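PDB 3BB8: CDP-4-keto-6-deoxy-D-glucose-3-dehydrase from Yersinia pseudotuberculosis, which probably carries out the pyridoxal-phosphate-dependent 3-dehydration of CDP-4-keto-6-deoxy-D-glucose in lipopolysaccharide sugar biosynthesis, using an aspartate aminotransferase fold. Local coordinates for residues A[82-87]-A[287-292]; A[88-93]-A[211-216]; A[78-83]-A[227-232]. The protein carries 1 engineered substitution. One frame throughout, in Å; residues are numbered along the deposited sequence.

Interaction 1. Residues A[82-87]-A[287-292]; sequences TTTSGS and YNLKIT. With PLP (pyridoxal-5'-phosphate), chain C; PLP (pyridoxal-5'-phosphate), chain E.
Thr-83 and Leu-289 make the one clear hydrogen bond between these segments. Thr-83 OG1 donates to Leu-289 O over 2.9 Å, arriving 23° out of the carbonyl plane. The hydroxyl reaches that carbonyl because it stands opposite the backbone N (chi1 -177°), which swings it to the Leu-289 side while the methyl CG2 takes the place between N and the carbonyl carbon. The two side chains then run alongside each other in one direction. Thr-84 brings its methyl instead: CG2 presses on the Leu-289 backbone at C, 3.5 Å away, and lies 4.0 Å from Leu-289 CD2. Its OG1 is hydrogen-bonded to Ser-88 OG. Ile-291 points into the contact and lays its CG2 branch 3.0 Å from Thr-83 O, a tight approach for a methyl and a carbonyl oxygen. Its CG1 arm crosses Thr-82 at about a right angle, and its CD1 is modelled too near Thr-82 OG1 to be trusted; that hydroxyl is hydrogen-bonded to Asn-64 of helix 62-75.

Beyond the contact the cofactor site begins at a helix start. Gly-86 N donates to O1P of the chain C PLP (2.9 Å), and Ser-87 holds O3P of the same cofactor with both its N and its OG, the latter at 2.6 Å. Ser-85 OG caps Ser-88 N and also bonds Asn-288 O of the second subunit, so this pocket wall is shared across the dimer. Segment 287-292, leading into helix 293-323, thus lies over the turn joining strand 79-83 to helix 86-96, with helix 62-75 beside Ile-291 and helix 235-245 beside Leu-289.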
loop_
_atom_site.group_PDB
_atom_site.type_symbol
_atom_site.label_atom_id
_atom_site.label_comp_id
_atom_site.label_asym_id
_atom_site.label_seq_id
_atom_site.Cartn_x
_atom_site.Cartn_y
_atom_site.Cartn_z
ATOM N N THR A 82 -5.027 4.841 -9.200
ATOM C CA THR A 82 -3.863 4.020 -8.945
ATOM C C THR A 82 -3.759 3.699 -7.463
ATOM O O THR A 82 -4.272 4.435 -6.614
ATOM C CB THR A 82 -2.556 4.696 -9.399
ATOM O OG1 THR A 82 -2.421 5.976 -8.766
ATOM C CG2 THR A 82 -2.545 4.851 -10.919
ATOM N N THR A 83 -3.100 2.586 -7.158
ATOM C CA THR A 83 -2.911 2.161 -5.776
ATOM C C THR A 83 -1.597 1.376 -5.656
ATOM O O THR A 83 -0.917 1.167 -6.656
ATOM C CB THR A 83 -4.128 1.345 -5.291
ATOM O OG1 THR A 83 -3.952 1.004 -3.914
ATOM C CG2 THR A 83 -4.313 0.100 -6.126
ATOM N N THR A 84 -1.236 0.941 -4.448
ATOM C CA THR A 84 0.052 0.271 -4.226
ATOM C C THR A 84 0.327 -1.068 -4.909
ATOM O O THR A 84 1.481 -1.411 -5.141
ATOM C CB THR A 84 0.316 0.043 -2.731
ATOM O OG1 THR A 84 -0.297 -1.188 -2.334
ATOM C CG2 THR A 84 -0.258 1.201 -1.894
ATOM N N SER A 85 -0.717 -1.823 -5.225
ATOM C CA SER A 85 -0.530 -3.127 -5.825
ATOM C C SER A 85 -1.862 -3.669 -6.298
ATOM O O SER A 85 -2.911 -3.090 -6.024
ATOM C CB SER A 85 0.035 -4.095 -4.769
ATOM O OG SER A 85 -0.886 -4.263 -3.692
ATOM N N GLY A 86 -1.811 -4.805 -6.988
ATOM C CA GLY A 86 -3.037 -5.425 -7.436
ATOM C C GLY A 86 -3.834 -5.866 -6.214
ATOM O O GLY A 86 -5.073 -5.770 -6.200
ATOM N N SER A 87 -3.136 -6.350 -5.185
ATOM C CA SER A 87 -3.810 -6.794 -3.964
ATOM C C SER A 87 -4.513 -5.594 -3.310
ATOM O O SER A 87 -5.633 -5.699 -2.829
ATOM C CB SER A 87 -2.804 -7.401 -2.977
ATOM O OG SER A 87 -2.107 -8.501 -3.537
ATOM N N TYR A 287 -7.621 3.858 4.561
ATOM C CA TYR A 287 -6.228 3.419 4.557
ATOM C C TYR A 287 -5.458 4.544 3.896
ATOM O O TYR A 287 -5.960 5.647 3.739
ATOM C CB TYR A 287 -6.045 2.196 3.646
ATOM C CG TYR A 287 -6.868 0.988 3.994
ATOM C CD1 TYR A 287 -8.154 0.823 3.483
ATOM C CD2 TYR A 287 -6.365 0.013 4.854
ATOM C CE1 TYR A 287 -8.922 -0.291 3.827
ATOM C CE2 TYR A 287 -7.113 -1.088 5.202
ATOM C CZ TYR A 287 -8.390 -1.238 4.690
ATOM O OH TYR A 287 -9.124 -2.331 5.066
ATOM N N ASN A 288 -4.220 4.247 3.537
ATOM C CA ASN A 288 -3.381 5.161 2.776
ATOM C C ASN A 288 -2.670 4.217 1.830
ATOM O O ASN A 288 -1.532 3.790 2.065
ATOM C CB ASN A 288 -2.352 5.895 3.614
ATOM C CG ASN A 288 -1.490 6.830 2.767
ATOM O OD1 ASN A 288 -0.589 7.496 3.277
ATOM N ND2 ASN A 288 -1.761 6.874 1.463
ATOM N N LEU A 289 -3.368 3.880 0.760
ATOM C CA LEU A 289 -2.798 3.121 -0.336
ATOM C C LEU A 289 -2.517 3.845 -1.651
ATOM O O LEU A 289 -3.067 3.487 -2.695
ATOM C CB LEU A 289 -3.800 1.984 -0.546
ATOM C CG LEU A 289 -4.072 1.139 0.709
ATOM C CD1 LEU A 289 -5.353 0.329 0.531
ATOM C CD2 LEU A 289 -2.889 0.226 0.981
ATOM N N LYS A 290 -1.669 4.868 -1.598
ATOM C CA LYS A 290 -1.301 5.612 -2.810
ATOM C C LYS A 290 0.146 5.312 -3.202
ATOM O O LYS A 290 0.923 4.782 -2.399
ATOM C CB LYS A 290 -1.450 7.127 -2.612
ATOM C CG LYS A 290 -2.840 7.578 -2.207
ATOM C CD LYS A 290 -2.978 9.100 -2.233
ATOM C CE LYS A 290 -3.214 9.685 -0.839
ATOM N NZ LYS A 290 -2.063 9.496 0.100
ATOM N N ILE A 291 0.501 5.647 -4.439
ATOM C CA ILE A 291 1.860 5.418 -4.905
ATOM C C ILE A 291 2.559 6.731 -5.214
ATOM O O ILE A 291 2.020 7.814 -4.952
ATOM C CB ILE A 291 1.917 4.486 -6.158
ATOM C CG1 ILE A 291 1.536 5.243 -7.439
ATOM C CG2 ILE A 291 1.005 3.290 -5.939
ATOM C CD1 ILE A 291 0.088 5.589 -7.559
ATOM N N THR A 292 3.771 6.628 -5.743
ATOM C CA THR A 292 4.570 7.800 -6.076
ATOM C C THR A 292 4.486 8.098 -7.570
ATOM O O THR A 292 4.064 7.248 -8.356
ATOM C CB THR A 292 6.049 7.571 -5.715
ATOM O OG1 THR A 292 6.599 6.571 -6.581
ATOM C CG2 THR A 292 6.181 7.121 -4.269
HETATM N N1 PLP C . -4.951 -11.341 -8.225
HETATM C C2 PLP C . -4.289 -12.106 -9.172
HETATM C C2A PLP C . -5.101 -13.143 -9.936
HETATM C C3 PLP C . -2.895 -11.901 -9.401
HETATM O O3 PLP C . -2.210 -12.627 -10.311
HETATM C C4 PLP C . -2.172 -10.885 -8.642
HETATM C C4A PLP C . -0.650 -10.680 -8.956
HETATM C C5 PLP C . -2.913 -10.135 -7.669
HETATM C C6 PLP C . -4.326 -10.400 -7.493
HETATM C C5A PLP C . -2.388 -9.052 -6.778
HETATM O O4P PLP C . -1.422 -8.284 -7.343
HETATM P P PLP C . -0.083 -7.782 -6.609
HETATM O O1P PLP C . 0.409 -6.602 -7.421
HETATM O O2P PLP C . 0.953 -9.050 -6.702
HETATM O O3P PLP C . -0.384 -7.425 -5.149
HETATM N N1 PLP E . -0.374 8.328 12.262
HETATM C C2 PLP E . -0.047 9.657 12.452
HETATM C C2A PLP E . -0.136 10.215 13.875
HETATM C C3 PLP E . 0.358 10.448 11.334
HETATM O O3 PLP E . 0.682 11.754 11.465
HETATM C C4 PLP E . 0.428 9.848 10.001
HETATM C C4A PLP E . 0.905 10.743 8.826
HETATM C C5 PLP E . 0.067 8.476 9.868
HETATM C C6 PLP E . -0.335 7.737 11.046
HETATM C C5A PLP E . 0.058 7.662 8.607
HETATM O O4P PLP E . 0.982 8.030 7.683
HETATM P P PLP E . 0.717 8.167 6.113
HETATM O O1P PLP E . 2.056 8.069 5.450
HETATM O O2P PLP E . 0.041 9.652 5.932
HETATM O O3P PLP E . -0.260 7.063 5.640
#

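Interaction 2. Residues A[88-93]-A[211-216]; sequences SANLLA and IGTVSF. With PLP (pyridoxal-5'-phosphate), chain C.
Two groups grip PLP O1P: Ser-215 OG, which donates to it at 2.6 Å from the end of strand 211-215, and Gly-86 N at the start of the facing helix. Ser-215 OG gets there by standing opposite its backbone N (chi1 165°), and it in turn accepts from Tyr-217 N.

Behind this polar end the helix runs nearly antiparallel to the strand, at 165° with axes 7.6 Å apart, and two alanines one turn apart keep them close. Ala-89 CB meets Thr-213 CB at 3.7 Å. Ala-93 CB settles between two strand side chains, 3.6 Å from Ile-211 CG2 and 3.8 Å from Thr-213 CG2. The Asn-90 side chain crosses Thr-213 at about a right angle. Asn-90 also belongs to the cofactor pocket.

The contact therefore changes from methyl packing at Ala-93 to hydroxyl and amide groups toward the cofactor. At that end the neutral hydroxyl of Ser-215, together with the N-terminus of helix 86-96, would be expected to stabilise the phosphate's negative charge.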
loop_
_atom_site.group_PDB
_atom_site.type_symbol
_atom_site.label_atom_id
_atom_site.label_comp_id
_atom_site.label_asym_id
_atom_site.label_seq_id
_atom_site.Cartn_x
_atom_site.Cartn_y
_atom_site.Cartn_z
ATOM N N SER A 88 -3.849 -4.442 -3.293
ATOM C CA SER A 88 -4.470 -3.262 -2.694
ATOM C C SER A 88 -5.681 -2.845 -3.527
ATOM O O SER A 88 -6.681 -2.381 -2.981
ATOM C CB SER A 88 -3.470 -2.107 -2.610
ATOM O OG SER A 88 -2.467 -2.400 -1.666
ATOM N N ALA A 89 -5.587 -3.008 -4.844
ATOM C CA ALA A 89 -6.702 -2.653 -5.711
ATOM C C ALA A 89 -7.901 -3.515 -5.327
ATOM O O ALA A 89 -9.004 -2.994 -5.121
ATOM C CB ALA A 89 -6.334 -2.866 -7.182
ATOM N N ASN A 90 -7.686 -4.827 -5.218
ATOM C CA ASN A 90 -8.767 -5.738 -4.830
ATOM C C ASN A 90 -9.336 -5.315 -3.475
ATOM O O ASN A 90 -10.556 -5.313 -3.284
ATOM C CB ASN A 90 -8.272 -7.188 -4.745
ATOM C CG ASN A 90 -8.122 -7.847 -6.116
ATOM O OD1 ASN A 90 -7.486 -8.890 -6.254
ATOM N ND2 ASN A 90 -8.714 -7.244 -7.126
ATOM N N LEU A 91 -8.462 -4.959 -2.538
ATOM C CA LEU A 91 -8.899 -4.532 -1.202
ATOM C C LEU A 91 -9.825 -3.317 -1.261
ATOM O O LEU A 91 -10.876 -3.305 -0.620
ATOM C CB LEU A 91 -7.695 -4.193 -0.322
ATOM C CG LEU A 91 -8.041 -3.708 1.093
ATOM C CD1 LEU A 91 -8.847 -4.771 1.824
ATOM C CD2 LEU A 91 -6.763 -3.390 1.856
ATOM N N LEU A 92 -9.434 -2.308 -2.042
ATOM C CA LEU A 92 -10.219 -1.077 -2.195
ATOM C C LEU A 92 -11.562 -1.309 -2.916
ATOM O O LEU A 92 -12.581 -0.723 -2.551
ATOM C CB LEU A 92 -9.391 -0.024 -2.953
ATOM C CG LEU A 92 -8.218 0.609 -2.183
ATOM C CD1 LEU A 92 -7.387 1.481 -3.112
ATOM C CD2 LEU A 92 -8.769 1.451 -1.029
ATOM N N ALA A 93 -11.552 -2.169 -3.932
ATOM C CA ALA A 93 -12.754 -2.487 -4.702
ATOM C C ALA A 93 -13.850 -3.088 -3.821
ATOM O O ALA A 93 -14.991 -2.631 -3.842
ATOM C CB ALA A 93 -12.403 -3.453 -5.835
ATOM N N ILE A 211 -16.752 -2.875 -10.557
ATOM C CA ILE A 211 -15.380 -2.418 -10.331
ATOM C C ILE A 211 -14.388 -3.371 -10.994
ATOM O O ILE A 211 -14.628 -4.566 -11.082
ATOM C CB ILE A 211 -15.004 -2.369 -8.828
ATOM C CG1 ILE A 211 -16.109 -1.720 -7.993
ATOM C CG2 ILE A 211 -13.709 -1.602 -8.667
ATOM C CD1 ILE A 211 -16.135 -0.226 -8.068
ATOM N N GLY A 212 -13.268 -2.824 -11.450
ATOM C CA GLY A 212 -12.229 -3.629 -12.062
ATOM C C GLY A 212 -10.903 -3.334 -11.370
ATOM O O GLY A 212 -10.708 -2.228 -10.847
ATOM N N THR A 213 -9.997 -4.312 -11.353
ATOM C CA THR A 213 -8.689 -4.144 -10.719
ATOM C C THR A 213 -7.605 -4.758 -11.599
ATOM O O THR A 213 -7.855 -5.718 -12.331
ATOM C CB THR A 213 -8.639 -4.849 -9.353
ATOM O OG1 THR A 213 -8.847 -6.255 -9.543
ATOM C CG2 THR A 213 -9.722 -4.310 -8.431
ATOM N N VAL A 214 -6.404 -4.200 -11.530
ATOM C CA VAL A 214 -5.285 -4.705 -12.312
ATOM C C VAL A 214 -4.029 -4.510 -11.470
ATOM O O VAL A 214 -4.010 -3.671 -10.555
ATOM C CB VAL A 214 -5.150 -3.941 -13.670
ATOM C CG1 VAL A 214 -4.735 -2.505 -13.428
ATOM C CG2 VAL A 214 -4.136 -4.646 -14.569
ATOM N N SER A 215 -2.991 -5.288 -11.767
ATOM C CA SER A 215 -1.733 -5.216 -11.026
ATOM C C SER A 215 -0.533 -4.799 -11.878
ATOM O O SER A 215 -0.496 -5.070 -13.072
ATOM C CB SER A 215 -1.437 -6.579 -10.399
ATOM O OG SER A 215 -0.085 -6.654 -9.976
ATOM N N PHE A 216 0.459 -4.161 -11.266
ATOM C CA PHE A 216 1.649 -3.767 -12.020
ATOM C C PHE A 216 2.928 -4.328 -11.410
ATOM O O PHE A 216 3.984 -3.687 -11.441
ATOM C CB PHE A 216 1.748 -2.244 -12.131
ATOM C CG PHE A 216 0.515 -1.607 -12.673
ATOM C CD1 PHE A 216 -0.042 -0.496 -12.041
ATOM C CD2 PHE A 216 -0.115 -2.128 -13.794
ATOM C CE1 PHE A 216 -1.219 0.086 -12.523
ATOM C CE2 PHE A 216 -1.295 -1.552 -14.283
ATOM C CZ PHE A 216 -1.844 -0.443 -13.644
HETATM N N1 PLP C . -4.951 -11.341 -8.225
HETATM C C2 PLP C . -4.289 -12.106 -9.172
HETATM C C2A PLP C . -5.101 -13.143 -9.936
HETATM C C3 PLP C . -2.895 -11.901 -9.401
HETATM O O3 PLP C . -2.210 -12.627 -10.311
HETATM C C4 PLP C . -2.172 -10.885 -8.642
HETATM C C4A PLP C . -0.650 -10.680 -8.956
HETATM C C5 PLP C . -2.913 -10.135 -7.669
HETATM C C6 PLP C . -4.326 -10.400 -7.493
HETATM C C5A PLP C . -2.388 -9.052 -6.778
HETATM O O4P PLP C . -1.422 -8.284 -7.343
HETATM P P PLP C . -0.083 -7.782 -6.609
HETATM O O1P PLP C . 0.409 -6.602 -7.421
HETATM O O2P PLP C . 0.953 -9.050 -6.702
HETATM O O3P PLP C . -0.384 -7.425 -5.149
#

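Interaction 3. Residues A[78-83]-A[227-232]; sequences PYVLTT and GGAVFT
Leu-81 and Val-230 form the tight middle of this strand pair. Leu-81 N meets Val-230 O at 2.6 Å, almost straight at 175°, and Val-230 N returns the bond to Leu-81 O at 2.7 Å. The outer end at Tyr-79 and Thr-232 is slacker on one side: Tyr-79 N to Thr-232 O stretches to 3.3 Å, while Thr-232 N to Tyr-79 O keeps 2.9 Å. This end faces solvent, with Pro-78 exposed and Tyr-79 partly so. Pro-78 CB sits over the centre of one face of the Tyr-79 ring, and the ring itself swings clear of strand 228-232.

The pair belongs to the large mixed sheet of the aspartate aminotransferase fold. Strand 228-232 runs antiparallel to both its neighbours, 79-83 and 211-215.

On one face, Val-80 CG2 touches Phe-231 CB at 3.7 Å, the two side chains lying alongside each other; the Phe-231 CG sits between backbone N and carbonyl carbon (chi1 49°), with CB 3.2 Å from Tyr-79 O and the ring carried off toward Leu-75. Ala-229 shares this face, which helix 62-75 covers. Leu-81, Val-230 and Thr-232 point the other way, to helices 235-245 and 86-96, and Thr-232 OG1 bonds Asp-210 O. At the buried inner end strand 228-232 begins with glycines. Gly-228 exchanges both backbone bonds with Thr-83, the Thr-83 N lying 47° out of the Gly-228 carbonyl plane, and Gly-227, close to the cofactor site, has a backbone conformation in which a side chain would collide with the preceding carbonyl.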
loop_
_atom_site.group_PDB
_atom_site.type_symbol
_atom_site.label_atom_id
_atom_site.label_comp_id
_atom_site.label_asym_id
_atom_site.label_seq_id
_atom_site.Cartn_x
_atom_site.Cartn_y
_atom_site.Cartn_z
ATOM N N PRO A 78 -14.019 5.737 -17.787
ATOM C CA PRO A 78 -13.770 7.109 -17.335
ATOM C C PRO A 78 -12.952 7.258 -16.052
ATOM O O PRO A 78 -12.130 8.165 -15.943
ATOM C CB PRO A 78 -15.178 7.669 -17.181
ATOM C CG PRO A 78 -15.941 6.481 -16.668
ATOM C CD PRO A 78 -15.420 5.345 -17.540
ATOM N N TYR A 79 -13.164 6.364 -15.091
ATOM C CA TYR A 79 -12.464 6.452 -13.816
ATOM C C TYR A 79 -11.424 5.375 -13.531
ATOM O O TYR A 79 -11.719 4.179 -13.514
ATOM C CB TYR A 79 -13.493 6.484 -12.698
ATOM C CG TYR A 79 -14.573 7.498 -12.961
ATOM C CD1 TYR A 79 -14.262 8.855 -13.077
ATOM C CD2 TYR A 79 -15.901 7.105 -13.134
ATOM C CE1 TYR A 79 -15.246 9.800 -13.363
ATOM C CE2 TYR A 79 -16.897 8.044 -13.420
ATOM C CZ TYR A 79 -16.561 9.390 -13.534
ATOM O OH TYR A 79 -17.532 10.324 -13.825
ATOM N N VAL A 80 -10.198 5.827 -13.298
ATOM C CA VAL A 80 -9.081 4.947 -12.999
ATOM C C VAL A 80 -8.305 5.531 -11.823
ATOM O O VAL A 80 -7.868 6.674 -11.867
ATOM C CB VAL A 80 -8.131 4.816 -14.213
ATOM C CG1 VAL A 80 -6.843 4.098 -13.803
ATOM C CG2 VAL A 80 -8.832 4.060 -15.345
ATOM N N LEU A 81 -8.144 4.736 -10.771
ATOM C CA LEU A 81 -7.417 5.166 -9.582
ATOM C C LEU A 81 -6.212 4.257 -9.352
ATOM O O LEU A 81 -6.362 3.033 -9.308
ATOM C CB LEU A 81 -8.328 5.091 -8.357
ATOM C CG LEU A 81 -9.500 6.062 -8.249
ATOM C CD1 LEU A 81 -10.371 5.672 -7.060
ATOM C CD2 LEU A 81 -8.966 7.485 -8.089
ATOM N N THR A 82 -5.027 4.841 -9.200
ATOM C CA THR A 82 -3.863 4.020 -8.945
ATOM C C THR A 82 -3.759 3.699 -7.463
ATOM O O THR A 82 -4.272 4.435 -6.614
ATOM C CB THR A 82 -2.556 4.696 -9.399
ATOM O OG1 THR A 82 -2.421 5.976 -8.766
ATOM C CG2 THR A 82 -2.545 4.851 -10.919
ATOM N N THR A 83 -3.100 2.586 -7.158
ATOM C CA THR A 83 -2.911 2.161 -5.776
ATOM C C THR A 83 -1.597 1.376 -5.656
ATOM O O THR A 83 -0.917 1.167 -6.656
ATOM C CB THR A 83 -4.128 1.345 -5.291
ATOM O OG1 THR A 83 -3.952 1.004 -3.914
ATOM C CG2 THR A 83 -4.313 0.100 -6.126
ATOM N N GLY A 227 2.599 -1.757 -7.822
ATOM C CA GLY A 227 1.542 -0.820 -8.131
ATOM C C GLY A 227 0.356 -1.541 -8.727
ATOM O O GLY A 227 0.466 -2.704 -9.125
ATOM N N GLY A 228 -0.782 -0.858 -8.784
ATOM C CA GLY A 228 -1.980 -1.439 -9.359
ATOM C C GLY A 228 -2.997 -0.334 -9.574
ATOM O O GLY A 228 -2.672 0.837 -9.371
ATOM N N ALA A 229 -4.225 -0.692 -9.963
ATOM C CA ALA A 229 -5.251 0.303 -10.175
ATOM C C ALA A 229 -6.667 -0.240 -10.070
ATOM O O ALA A 229 -6.933 -1.407 -10.386
ATOM C CB ALA A 229 -5.060 0.973 -11.546
ATOM N N VAL A 230 -7.566 0.620 -9.594
ATOM C CA VAL A 230 -8.976 0.298 -9.493
ATOM C C VAL A 230 -9.607 1.194 -10.562
ATOM O O VAL A 230 -9.230 2.362 -10.698
ATOM C CB VAL A 230 -9.560 0.657 -8.103
ATOM C CG1 VAL A 230 -11.057 0.379 -8.073
ATOM C CG2 VAL A 230 -8.881 -0.168 -7.028
ATOM N N PHE A 231 -10.525 0.639 -11.347
ATOM C CA PHE A 231 -11.192 1.401 -12.384
ATOM C C PHE A 231 -12.666 1.060 -12.409
ATOM O O PHE A 231 -13.064 -0.049 -12.045
ATOM C CB PHE A 231 -10.527 1.176 -13.751
ATOM C CG PHE A 231 -10.301 -0.269 -14.112
ATOM C CD1 PHE A 231 -11.312 -1.024 -14.694
ATOM C CD2 PHE A 231 -9.046 -0.852 -13.930
ATOM C CE1 PHE A 231 -11.081 -2.348 -15.104
ATOM C CE2 PHE A 231 -8.797 -2.171 -14.334
ATOM C CZ PHE A 231 -9.817 -2.920 -14.924
ATOM N N THR A 232 -13.481 2.029 -12.813
ATOM C CA THR A 232 -14.924 1.845 -12.820
ATOM C C THR A 232 -15.566 2.819 -13.792
ATOM O O THR A 232 -14.898 3.679 -14.359
ATOM C CB THR A 232 -15.510 2.090 -11.398
ATOM O OG1 THR A 232 -16.919 1.829 -11.394
ATOM C CG2 THR A 232 -15.281 3.528 -10.965
#

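In the fold
All three contacts are essentially buried, and only interaction 3 reaches solvent, at its Pro-78 end. Interactions 1 and 3 share Thr-82 and Thr-83 of strand 79-83: its backbone pairs with strand 228-232, while the Thr-83 hydroxyl and, in the turn beyond, the Thr-84 methyl receive segment 287-292. Interaction 2 packs the following helix, 86-96, on strand 211-215, which borders 228-232, with Ile-211 CG2 against Val-230 CG1. The chemistry follows place: backbone bonding in interaction 3, small side chains in interaction 2, methyl packing giving way to polar groups near the cofactor, and mixed side-chain-to-backbone contacts at the subunit interface in interaction 1. Interactions 1 and 2 supply hydrogen-bond donors to the phosphate of the same cofactor.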